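Local coordinates for protein magnesium-protoporphyrin O-methyltransferase (Synechocystis sp., PDB 4QDJ) that transfers a methyl group from S-adenosylmethionine to magnesium-protoporphyrin IX, giving its monomethyl ester in chlorophyll biosynthesis, at residues M117-D120 and L121-G125. Residues are numbered along the deposited sequence; the frame is centred on the assembly and turned at random.
With SAM (S-adenosylmethionine), chain B.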
ATOM      1  N   MET A 117       1.804  -3.035  12.655  1.00 10.69           N
ATOM      2  CA  MET A 117       0.683  -3.650  13.352  1.00 11.68           C
ATOM      3  C   MET A 117      -0.050  -4.611  12.425  1.00 11.03           C
ATOM      4  O   MET A 117      -0.184  -4.347  11.234  1.00 11.58           O
ATOM      5  CB  MET A 117      -0.280  -2.565  13.839  1.00 14.63           C
ATOM      6  CG  MET A 117      -1.460  -3.075  14.642  1.00 16.08           C
ATOM      7  SD  MET A 117      -2.438  -1.725  15.326  0.71 15.29           S
ATOM      8  CE  MET A 117      -3.099  -0.985  13.838  1.00 17.03           C
ATOM      9  N   THR A 118      -0.520  -5.729  12.968  1.00 10.96           N
ATOM     10  CA  THR A 118      -1.383  -6.623  12.209  1.00 11.53           C
ATOM     11  C   THR A 118      -2.827  -6.181  12.381  1.00 11.45           C
ATOM     12  O   THR A 118      -3.379  -6.261  13.480  1.00 13.53           O
ATOM     13  CB  THR A 118      -1.250  -8.081  12.665  1.00 12.60           C
ATOM     14  OG1 THR A 118       0.114  -8.501  12.540  1.00 15.81           O
ATOM     15  CG2 THR A 118      -2.136  -8.984  11.816  1.00 13.16           C
ATOM     16  N   GLN A 119      -3.432  -5.710  11.294  1.00 11.50           N
ATOM     17  CA  GLN A 119      -4.797  -5.202  11.338  1.00 13.16           C
ATOM     18  C   GLN A 119      -5.383  -5.035   9.940  1.00 12.56           C
ATOM     19  O   GLN A 119      -4.679  -4.668   8.999  1.00 13.66           O
ATOM     20  CB  GLN A 119      -4.838  -3.862  12.084  1.00 14.87           C
ATOM     21  CG  GLN A 119      -6.234  -3.294  12.301  1.00 17.43           C
ATOM     22  CD  GLN A 119      -7.129  -4.221  13.101  1.00 20.69           C
ATOM     23  OE1 GLN A 119      -7.710  -5.165  12.562  1.00 22.78           O
ATOM     24  NE2 GLN A 119      -7.247  -3.954  14.396  0.51 21.24           N
ATOM     25  N   ASP A 120      -6.673  -5.333   9.817  1.00 12.59           N
ATOM     26  CA  ASP A 120      -7.449  -5.012   8.625  1.00 12.62           C
ATOM     27  C   ASP A 120      -7.526  -3.493   8.517  1.00 12.51           C
ATOM     28  O   ASP A 120      -7.849  -2.815   9.490  1.00 12.62           O
ATOM     29  CB  ASP A 120      -8.846  -5.633   8.760  1.00 14.27           C
ATOM     30  CG  ASP A 120      -9.821  -5.171   7.687  1.00 17.69           C
ATOM     31  OD1 ASP A 120      -9.389  -4.738   6.600  1.00 17.65           O
ATOM     32  OD2 ASP A 120     -11.041  -5.265   7.940  1.00 20.38           O
ATOM     33  N   LEU A 121      -7.219  -2.954   7.340  1.00 11.70           N
ATOM     34  CA  LEU A 121      -7.171  -1.503   7.167  1.00 12.52           C
ATOM     35  C   LEU A 121      -8.513  -0.834   7.464  1.00 14.07           C
ATOM     36  O   LEU A 121      -8.559   0.339   7.836  1.00 14.90           O
ATOM     37  CB  LEU A 121      -6.656  -1.124   5.771  1.00 13.70           C
ATOM     38  CG  LEU A 121      -7.434  -1.529   4.516  1.00 14.70           C
ATOM     39  CD1 LEU A 121      -8.548  -0.537   4.189  1.00 15.42           C
ATOM     40  CD2 LEU A 121      -6.476  -1.662   3.343  1.00 17.08           C
ATOM     41  N   ALA A 122      -9.598  -1.589   7.316  1.00 13.85           N
ATOM     42  CA  ALA A 122     -10.933  -1.069   7.598  1.00 15.36           C
ATOM     43  C   ALA A 122     -11.161  -0.853   9.093  1.00 17.12           C
ATOM     44  O   ALA A 122     -12.156  -0.249   9.494  1.00 19.23           O
ATOM     45  CB  ALA A 122     -11.996  -1.994   7.025  1.00 17.74           C
ATOM     46  N   GLN A 123     -10.239  -1.344   9.915  1.00 17.06           N
ATOM     47  CA  GLN A 123     -10.363  -1.217  11.364  1.00 17.42           C
ATOM     48  C   GLN A 123      -9.400  -0.182  11.944  1.00 16.17           C
ATOM     49  O   GLN A 123      -9.370   0.037  13.155  1.00 18.24           O
ATOM     50  CB  GLN A 123     -10.153  -2.573  12.042  1.00 19.99           C
ATOM     51  CG  GLN A 123     -11.167  -3.628  11.627  1.00 22.85           C
ATOM     52  CD  GLN A 123     -12.590  -3.238  11.977  1.00 26.05           C
ATOM     53  OE1 GLN A 123     -12.854  -2.715  13.061  0.36 26.16           O
ATOM     54  NE2 GLN A 123     -13.514  -3.484  11.057  0.38 26.11           N
ATOM     55  N   LEU A 124      -8.618   0.456  11.078  1.00 15.39           N
ATOM     56  CA  LEU A 124      -7.668   1.471  11.518  1.00 14.03           C
ATOM     57  C   LEU A 124      -8.378   2.701  12.067  1.00 14.70           C
ATOM     58  O   LEU A 124      -9.453   3.075  11.596  1.00 16.14           O
ATOM     59  CB  LEU A 124      -6.749   1.882  10.367  1.00 12.70           C
ATOM     60  CG  LEU A 124      -5.773   0.830   9.841  1.00 12.43           C
ATOM     61  CD1 LEU A 124      -5.046   1.360   8.618  1.00 12.06           C
ATOM     62  CD2 LEU A 124      -4.783   0.426  10.921  1.00 14.44           C
ATOM     63  N   GLY A 125      -7.765   3.327  13.065  1.00 14.37           N
ATOM     64  CA  GLY A 125      -8.290   4.553  13.638  1.00 16.66           C
ATOM     65  C   GLY A 125      -7.241   5.646  13.642  1.00 18.21           C
ATOM     66  O   GLY A 125      -6.175   5.496  13.046  1.00 19.85           O
TER
HETATM   67  N   SAM B 301       1.500  -2.136  -0.138  1.00 14.30           N
HETATM   68  CA  SAM B 301       2.602  -3.095  -0.128  1.00 17.95           C
HETATM   69  C   SAM B 301       3.611  -2.771  -1.221  1.00 19.22           C
HETATM   70  O   SAM B 301       3.267  -2.167  -2.238  1.00 20.84           O
HETATM   71  OXT SAM B 301       4.791  -3.104  -1.107  1.00 18.52           O
HETATM   72  CB  SAM B 301       2.114  -4.540  -0.245  1.00 20.96           C
HETATM   73  CG  SAM B 301       1.297  -4.900  -1.484  1.00 22.70           C
HETATM   74  SD  SAM B 301       0.868  -6.665  -1.528  1.00 24.09           S
HETATM   75  CE  SAM B 301       0.478  -6.906  -3.279  0.71 24.00           C
HETATM   76  C5' SAM B 301      -0.805  -6.617  -0.852  1.00 19.71           C
HETATM   77  C4' SAM B 301      -0.795  -6.580   0.669  1.00 15.58           C
HETATM   78  O4' SAM B 301      -2.032  -6.067   1.114  1.00 14.40           O
HETATM   79  C3' SAM B 301      -0.630  -7.957   1.299  1.00 13.76           C
HETATM   80  O3' SAM B 301       0.440  -7.917   2.214  1.00 14.47           O
HETATM   81  C2' SAM B 301      -1.928  -8.190   2.046  1.00 13.95           C
HETATM   82  O2' SAM B 301      -1.729  -8.888   3.256  1.00 14.55           O
HETATM   83  C1' SAM B 301      -2.415  -6.769   2.272  1.00 12.67           C
HETATM   84  N9  SAM B 301      -3.866  -6.668   2.474  1.00 11.05           N
HETATM   85  C8  SAM B 301      -4.854  -7.254   1.731  1.00 11.60           C
HETATM   86  N7  SAM B 301      -6.047  -6.898   2.263  1.00 11.77           N
HETATM   87  C5  SAM B 301      -5.825  -6.095   3.328  1.00 10.56           C
HETATM   88  C6  SAM B 301      -6.678  -5.461   4.218  1.00 10.46           C
HETATM   89  N6  SAM B 301      -7.996  -5.599   4.100  1.00 12.29           N
HETATM   90  N1  SAM B 301      -6.146  -4.690   5.229  1.00 10.93           N
HETATM   91  C2  SAM B 301      -4.778  -4.547   5.351  1.00 12.03           C
HETATM   92  N3  SAM B 301      -3.935  -5.184   4.465  1.00 10.39           N
HETATM   93  C4  SAM B 301      -4.456  -5.941   3.469  1.00 11.45           C
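The side-chain amide of Gln119 offers one flat face to Gln123, whose CB sits squarely over it, 3.6 Å from Gln119 CD; the two amide planes are turned 61° apart. The amide's own oxygen is used differently: a lone pair of Gln119 OE1, in the carbonyl plane, takes the backbone N-H of Asp120 at 2.9 Å in a bent bond. The bend of the chain at chi2 (60°) folds OE1 back to this donor. Cutting Gln119 back to an alanine is likely to leave Asp120 N without this acceptor and to open a gap beside Gln123 CB.

The other flat groups are the carboxylate of Asp120 and the adenine of S-adenosylmethionine. Asp120 OD1 accepts the adenine amino group N6 at 3.0 Å and, more weakly, Ala122 N; OD2 lies near Ala122 CB and pairs with Lys9 in a salt bridge. Leu121 works in two directions: its backbone N donates to adenine N1 at 2.9 Å, nearly straight at 165°, while its CD2 sits over the ring face at N1, 3.6 Å away, and CG lies just beyond that edge. Between these groups the chain turns into a short 3-10 segment, closed by Gln123 N bonding to Asp120 O at 2.8 Å.

Behind the turn, Met117 CE lies alongside Leu124 CD2 at 3.7 Å. Leu124 also packs against Cys67 and Ala69 of strand 65-69.

This is the adenine end of the cofactor site of a class I methyltransferase, just beyond strand 115-118. A backbone donor for N1 beside a carboxylate acceptor for N6 matches adenine's own acceptor and donor, so the pair is well suited to recognising that base.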